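Local coordinates for protein endoglucanase (Bacillus akibai, PDB 1UWW) that hydrolyses internal beta-1,4-glucosidic linkages in cellulose and related glucans, seen here as its family 28 carbohydrate-binding module, which binds non-crystalline cellulose, at residues P72-R83 with D159-F170. Sequence-based numbering, arbitrary orientation. Where two conformers were deposited one is given.
Sequences PRLDFWKSDLVR and DDTLLRNMMIIF
Arg-164 lies alongside Trp-77, its guanidinium turned 26° from the indole plane, with Trp-77 CH2 over the centre of one guanidinium face, 3.4 Å from Arg-164 CZ. A bend at chi3 (71°) folds the arginine back, so that NE and NH2 both grip Asn-165 OD1 side-on, at 2.8 and 3.1 Å. Asn-165 shares the packing: its amide stacks on the indole, 15° from parallel, and its CB makes a CH-pi contact over the five-membered ring. Asp-75 ties the group together, OD1 taking Asn-165 ND2 (2.9 Å) on its syn lone pair and OD2 taking Trp-77 NE1 in the plane of the indole. Asn-165 ND2 has a second acceptor in Gln-112 OE1.

Leu-81 comes in beyond the paired strands. Its CD2 reaches the backbone of Asn-165 (3.9 Å to C) and the CB atoms of Leu-163 and Met-166 (a selenomethionine), while its carbonyl O accepts Leu-163 N. Between Lys-78 and Leu-81 the chain loops out from the pairing, and a water bridges the two segments, donating to Lys-78 O and accepting from Leu-81 N and Arg-164 N. A second water links Arg-83 N to Thr-161 O.

At the far end Asp-159 OD1 receives Arg-83 NE (3.1 Å) and NH2 (2.9 Å) in a salt bridge, which Arg-152 NH1 also joins. Arg-83 NH1 binds the carbonyls of Val-151 and Ile-154, fixing the rotation of the guanidinium. Val-82 CB packs on Asp-159 O.

Strands 73-77 and 165-173 are antiparallel neighbours in one sheet of the module's beta-sandwich, flanked by strands 30-32 and 104-111 respectively. Leu-74 and Phe-170 face inward to Trp-55 of strand 50-58 in the opposing sheet.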
loop_
_atom_site.group_PDB
_atom_site.type_symbol
_atom_site.label_atom_id
_atom_site.label_comp_id
_atom_site.label_asym_id
_atom_site.label_seq_id
_atom_site.Cartn_x
_atom_site.Cartn_y
_atom_site.Cartn_z
ATOM N N PRO A 72 -7.115 3.962 12.305
ATOM C CA PRO A 72 -8.378 3.240 12.496
ATOM C C PRO A 72 -8.343 1.889 11.771
ATOM O O PRO A 72 -7.897 1.823 10.615
ATOM C CB PRO A 72 -9.422 4.155 11.854
ATOM C CG PRO A 72 -8.816 5.555 11.927
ATOM C CD PRO A 72 -7.316 5.316 11.778
ATOM N N ARG A 73 -8.850 0.857 12.410
ATOM C CA ARG A 73 -8.885 -0.484 11.860
ATOM C C ARG A 73 -10.254 -1.058 12.143
ATOM O O ARG A 73 -10.563 -1.467 13.248
ATOM C CB ARG A 73 -7.822 -1.365 12.488
ATOM C CG ARG A 73 -6.390 -1.083 12.216
ATOM C CD ARG A 73 -5.537 -2.318 12.464
ATOM N NE ARG A 73 -4.146 -2.057 12.783
ATOM C CZ ARG A 73 -3.202 -3.004 12.712
ATOM N NH1 ARG A 73 -3.530 -4.246 12.361
ATOM N NH2 ARG A 73 -1.946 -2.710 12.996
ATOM N N LEU A 74 -11.077 -1.093 11.113
ATOM C CA LEU A 74 -12.388 -1.740 11.194
ATOM C C LEU A 74 -12.230 -3.238 11.036
ATOM O O LEU A 74 -11.299 -3.702 10.392
ATOM C CB LEU A 74 -13.312 -1.255 10.091
ATOM C CG LEU A 74 -13.751 0.188 10.140
ATOM C CD1 LEU A 74 -14.609 0.499 8.921
ATOM C CD2 LEU A 74 -14.584 0.441 11.375
ATOM N N ASP A 75 -13.145 -3.996 11.601
ATOM C CA ASP A 75 -13.110 -5.450 11.594
ATOM C C ASP A 75 -14.530 -5.968 11.406
ATOM O O ASP A 75 -15.476 -5.461 12.000
ATOM C CB ASP A 75 -12.477 -5.912 12.917
ATOM C CG ASP A 75 -11.959 -7.309 12.917
ATOM O OD1 ASP A 75 -11.927 -7.981 11.865
ATOM O OD2 ASP A 75 -11.569 -7.809 14.013
ATOM N N PHE A 76 -14.672 -7.009 10.605
ATOM C CA PHE A 76 -15.951 -7.615 10.238
ATOM C C PHE A 76 -15.796 -9.130 10.243
ATOM O O PHE A 76 -15.147 -9.677 9.375
ATOM C CB PHE A 76 -16.377 -7.105 8.856
ATOM C CG PHE A 76 -17.670 -7.645 8.367
ATOM C CD1 PHE A 76 -18.886 -7.102 8.773
ATOM C CD2 PHE A 76 -17.690 -8.694 7.474
ATOM C CE1 PHE A 76 -20.079 -7.585 8.260
ATOM C CE2 PHE A 76 -18.883 -9.187 6.993
ATOM C CZ PHE A 76 -20.076 -8.636 7.390
ATOM N N TRP A 77 -16.384 -9.793 11.229
ATOM C CA TRP A 77 -16.348 -11.241 11.342
ATOM C C TRP A 77 -17.621 -11.850 10.792
ATOM O O TRP A 77 -18.729 -11.476 11.201
ATOM C CB TRP A 77 -16.165 -11.680 12.802
ATOM C CG TRP A 77 -14.783 -11.389 13.350
ATOM C CD1 TRP A 77 -14.171 -10.177 13.465
ATOM C CD2 TRP A 77 -13.828 -12.349 13.848
ATOM N NE1 TRP A 77 -12.905 -10.320 13.982
ATOM C CE2 TRP A 77 -12.676 -11.640 14.234
ATOM C CE3 TRP A 77 -13.839 -13.744 14.008
ATOM C CZ2 TRP A 77 -11.554 -12.268 14.769
ATOM C CZ3 TRP A 77 -12.718 -14.359 14.555
ATOM C CH2 TRP A 77 -11.603 -13.627 14.921
ATOM N N LYS A 78 -17.497 -12.820 9.899
ATOM C CA LYS A 78 -18.643 -13.545 9.388
ATOM C C LYS A 78 -18.236 -14.924 8.937
ATOM O O LYS A 78 -17.213 -15.093 8.283
ATOM C CB LYS A 78 -19.251 -12.777 8.214
ATOM C CG LYS A 78 -20.633 -13.250 7.810
ATOM C CD LYS A 78 -21.194 -12.537 6.571
ATOM C CE LYS A 78 -22.040 -13.482 5.684
ATOM N NZ LYS A 78 -21.181 -14.163 4.681
ATOM N N SER A 79 -19.041 -15.923 9.305
ATOM C CA SER A 79 -18.937 -17.246 8.711
ATOM C C SER A 79 -19.256 -17.192 7.208
ATOM O O SER A 79 -19.978 -16.309 6.722
ATOM C CB SER A 79 -19.864 -18.248 9.428
ATOM O OG SER A 79 -21.210 -17.831 9.403
ATOM N N ASP A 80 -18.701 -18.138 6.475
ATOM C CA ASP A 80 -18.887 -18.242 5.042
ATOM C C ASP A 80 -18.531 -16.945 4.313
ATOM O O ASP A 80 -19.156 -16.577 3.325
ATOM C CB ASP A 80 -20.321 -18.708 4.706
ATOM C CG ASP A 80 -20.586 -20.146 5.137
ATOM O OD1 ASP A 80 -19.722 -21.033 4.923
ATOM O OD2 ASP A 80 -21.647 -20.487 5.702
ATOM N N LEU A 81 -17.507 -16.253 4.832
ATOM C CA LEU A 81 -16.933 -15.105 4.150
ATOM C C LEU A 81 -15.948 -15.617 3.122
ATOM O O LEU A 81 -14.922 -16.188 3.485
ATOM C CB LEU A 81 -16.223 -14.186 5.147
ATOM C CG LEU A 81 -15.687 -12.859 4.626
ATOM C CD1 LEU A 81 -16.824 -11.937 4.207
ATOM C CD2 LEU A 81 -14.851 -12.180 5.719
ATOM N N VAL A 82 -16.290 -15.448 1.860
ATOM C CA VAL A 82 -15.495 -15.958 0.755
ATOM C C VAL A 82 -15.475 -14.951 -0.387
ATOM O O VAL A 82 -16.398 -14.147 -0.550
ATOM C CB VAL A 82 -15.994 -17.341 0.242
ATOM C CG1 VAL A 82 -15.958 -18.391 1.348
ATOM C CG2 VAL A 82 -17.396 -17.231 -0.402
ATOM N N ARG A 83 -14.434 -15.034 -1.209
ATOM C CA ARG A 83 -14.334 -14.221 -2.404
ATOM C C ARG A 83 -15.329 -14.622 -3.477
ATOM O O ARG A 83 -15.854 -13.791 -4.214
ATOM C CB ARG A 83 -12.926 -14.295 -2.995
ATOM C CG ARG A 83 -12.700 -13.461 -4.258
ATOM C CD ARG A 83 -11.290 -13.455 -4.725
ATOM N NE ARG A 83 -10.837 -14.808 -5.062
ATOM C CZ ARG A 83 -9.573 -15.184 -5.154
ATOM N NH1 ARG A 83 -8.578 -14.345 -4.940
ATOM N NH2 ARG A 83 -9.282 -16.449 -5.453
ATOM N N ASP A 159 -11.305 -19.287 -4.384
ATOM C CA ASP A 159 -12.642 -18.715 -4.375
ATOM C C ASP A 159 -13.510 -19.231 -3.245
ATOM O O ASP A 159 -14.439 -18.545 -2.817
ATOM C CB ASP A 159 -13.329 -18.955 -5.721
ATOM C CG ASP A 159 -12.739 -18.122 -6.848
ATOM O OD1 ASP A 159 -11.826 -17.284 -6.595
ATOM O OD2 ASP A 159 -13.152 -18.204 -8.035
ATOM N N ASP A 160 -13.216 -20.412 -2.726
ATOM C CA ASP A 160 -13.958 -20.997 -1.612
ATOM C C ASP A 160 -13.235 -20.936 -0.251
ATOM O O ASP A 160 -13.715 -21.467 0.738
ATOM C CB ASP A 160 -14.387 -22.444 -1.926
ATOM C CG ASP A 160 -13.235 -23.435 -1.926
ATOM O OD1 ASP A 160 -12.041 -23.071 -1.831
ATOM O OD2 ASP A 160 -13.480 -24.661 -2.042
ATOM N N THR A 161 -12.086 -20.280 -0.191
ATOM C CA THR A 161 -11.355 -20.166 1.080
ATOM C C THR A 161 -12.148 -19.369 2.121
ATOM O O THR A 161 -12.574 -18.239 1.841
ATOM C CB THR A 161 -10.040 -19.451 0.858
ATOM O OG1 THR A 161 -9.242 -20.195 -0.066
ATOM C CG2 THR A 161 -9.222 -19.353 2.160
ATOM N N LEU A 162 -12.327 -19.909 3.315
ATOM C CA LEU A 162 -12.987 -19.203 4.404
ATOM C C LEU A 162 -12.035 -18.129 4.910
ATOM O O LEU A 162 -10.937 -18.414 5.361
ATOM C CB LEU A 162 -13.381 -20.147 5.531
ATOM C CG LEU A 162 -14.485 -21.127 5.131
ATOM C CD1 LEU A 162 -14.595 -22.212 6.217
ATOM C CD2 LEU A 162 -15.806 -20.461 4.909
ATOM N N LEU A 163 -12.473 -16.879 4.840
ATOM C CA LEU A 163 -11.631 -15.740 5.162
ATOM C C LEU A 163 -11.737 -15.311 6.629
ATOM O O LEU A 163 -10.854 -14.589 7.113
ATOM C CB LEU A 163 -11.973 -14.581 4.216
ATOM C CG LEU A 163 -11.767 -14.896 2.726
ATOM C CD1 LEU A 163 -12.328 -13.766 1.853
ATOM C CD2 LEU A 163 -10.303 -15.143 2.439
ATOM N N ARG A 164 -12.816 -15.739 7.313
ATOM C CA ARG A 164 -13.065 -15.527 8.740
ATOM C C ARG A 164 -13.447 -14.104 9.141
ATOM O O ARG A 164 -14.494 -13.856 9.742
ATOM C CB ARG A 164 -11.904 -16.013 9.610
ATOM C CG ARG A 164 -12.266 -16.140 11.102
ATOM C CD ARG A 164 -11.078 -16.386 12.000
ATOM N NE ARG A 164 -10.260 -15.202 12.094
ATOM C CZ ARG A 164 -9.267 -15.030 12.962
ATOM N NH1 ARG A 164 -8.943 -16.009 13.805
ATOM N NH2 ARG A 164 -8.596 -13.895 12.988
ATOM N N ASN A 165 -12.566 -13.174 8.847
ATOM C CA ASN A 165 -12.826 -11.785 9.116
ATOM C C ASN A 165 -12.097 -10.899 8.122
ATOM O O ASN A 165 -11.058 -11.279 7.574
ATOM C CB ASN A 165 -12.507 -11.409 10.589
ATOM C CG ASN A 165 -11.048 -11.530 10.940
ATOM O OD1 ASN A 165 -10.493 -12.626 10.948
ATOM N ND2 ASN A 165 -10.414 -10.420 11.243
HETATM N N MSE A 166 -12.646 -9.707 7.939
HETATM C CA MSE A 166 -12.132 -8.703 7.050
HETATM C C MSE A 166 -11.810 -7.481 7.870
HETATM O O MSE A 166 -12.630 -6.986 8.651
HETATM C CB MSE A 166 -13.204 -8.367 6.028
HETATM C CG MSE A 166 -12.957 -7.129 5.185
HETATM SE SE MSE A 166 -14.176 -6.857 3.743
HETATM C CE MSE A 166 -15.775 -7.445 4.534
HETATM N N MSE A 167 -10.566 -7.029 7.848
HETATM C CA MSE A 167 -10.291 -5.628 8.354
HETATM C C MSE A 167 -9.888 -4.657 7.267
HETATM O O MSE A 167 -9.311 -5.023 6.207
HETATM C CB MSE A 167 -9.167 -5.567 9.454
HETATM C CG MSE A 167 -9.388 -6.695 10.618
HETATM SE SE MSE A 167 -7.831 -7.255 11.622
HETATM C CE MSE A 167 -6.910 -5.591 11.419
ATOM N N ILE A 168 -10.186 -3.416 7.581
ATOM C CA ILE A 168 -9.918 -2.281 6.709
ATOM C C ILE A 168 -9.110 -1.324 7.551
ATOM O O ILE A 168 -9.587 -0.874 8.612
ATOM C CB ILE A 168 -11.206 -1.613 6.161
ATOM C CG1 ILE A 168 -12.080 -2.659 5.461
ATOM C CG2 ILE A 168 -10.837 -0.526 5.206
ATOM C CD1 ILE A 168 -13.389 -2.132 4.997
ATOM N N ILE A 169 -7.909 -1.012 7.094
ATOM C CA ILE A 169 -6.951 -0.183 7.817
ATOM C C ILE A 169 -6.850 1.144 7.127
ATOM O O ILE A 169 -6.638 1.199 5.914
ATOM C CB ILE A 169 -5.583 -0.889 7.849
ATOM C CG1 ILE A 169 -5.697 -2.242 8.564
ATOM C CG2 ILE A 169 -4.571 0.004 8.593
ATOM C CD1 ILE A 169 -4.500 -3.131 8.453
ATOM N N PHE A 170 -6.983 2.235 7.877
ATOM C CA PHE A 170 -6.983 3.604 7.351
ATOM C C PHE A 170 -5.734 4.302 7.866
ATOM O O PHE A 170 -5.753 4.922 8.948
ATOM C CB PHE A 170 -8.240 4.350 7.781
ATOM C CG PHE A 170 -9.512 3.746 7.268
ATOM C CD1 PHE A 170 -10.120 2.715 7.938
ATOM C CD2 PHE A 170 -10.117 4.217 6.108
ATOM C CE1 PHE A 170 -11.319 2.170 7.512
ATOM C CE2 PHE A 170 -11.313 3.666 5.660
ATOM C CZ PHE A 170 -11.906 2.645 6.363
HETATM O O HOH W 1 -15.497 -16.980 7.028
HETATM O O HOH W 2 -12.204 -16.730 -0.506
#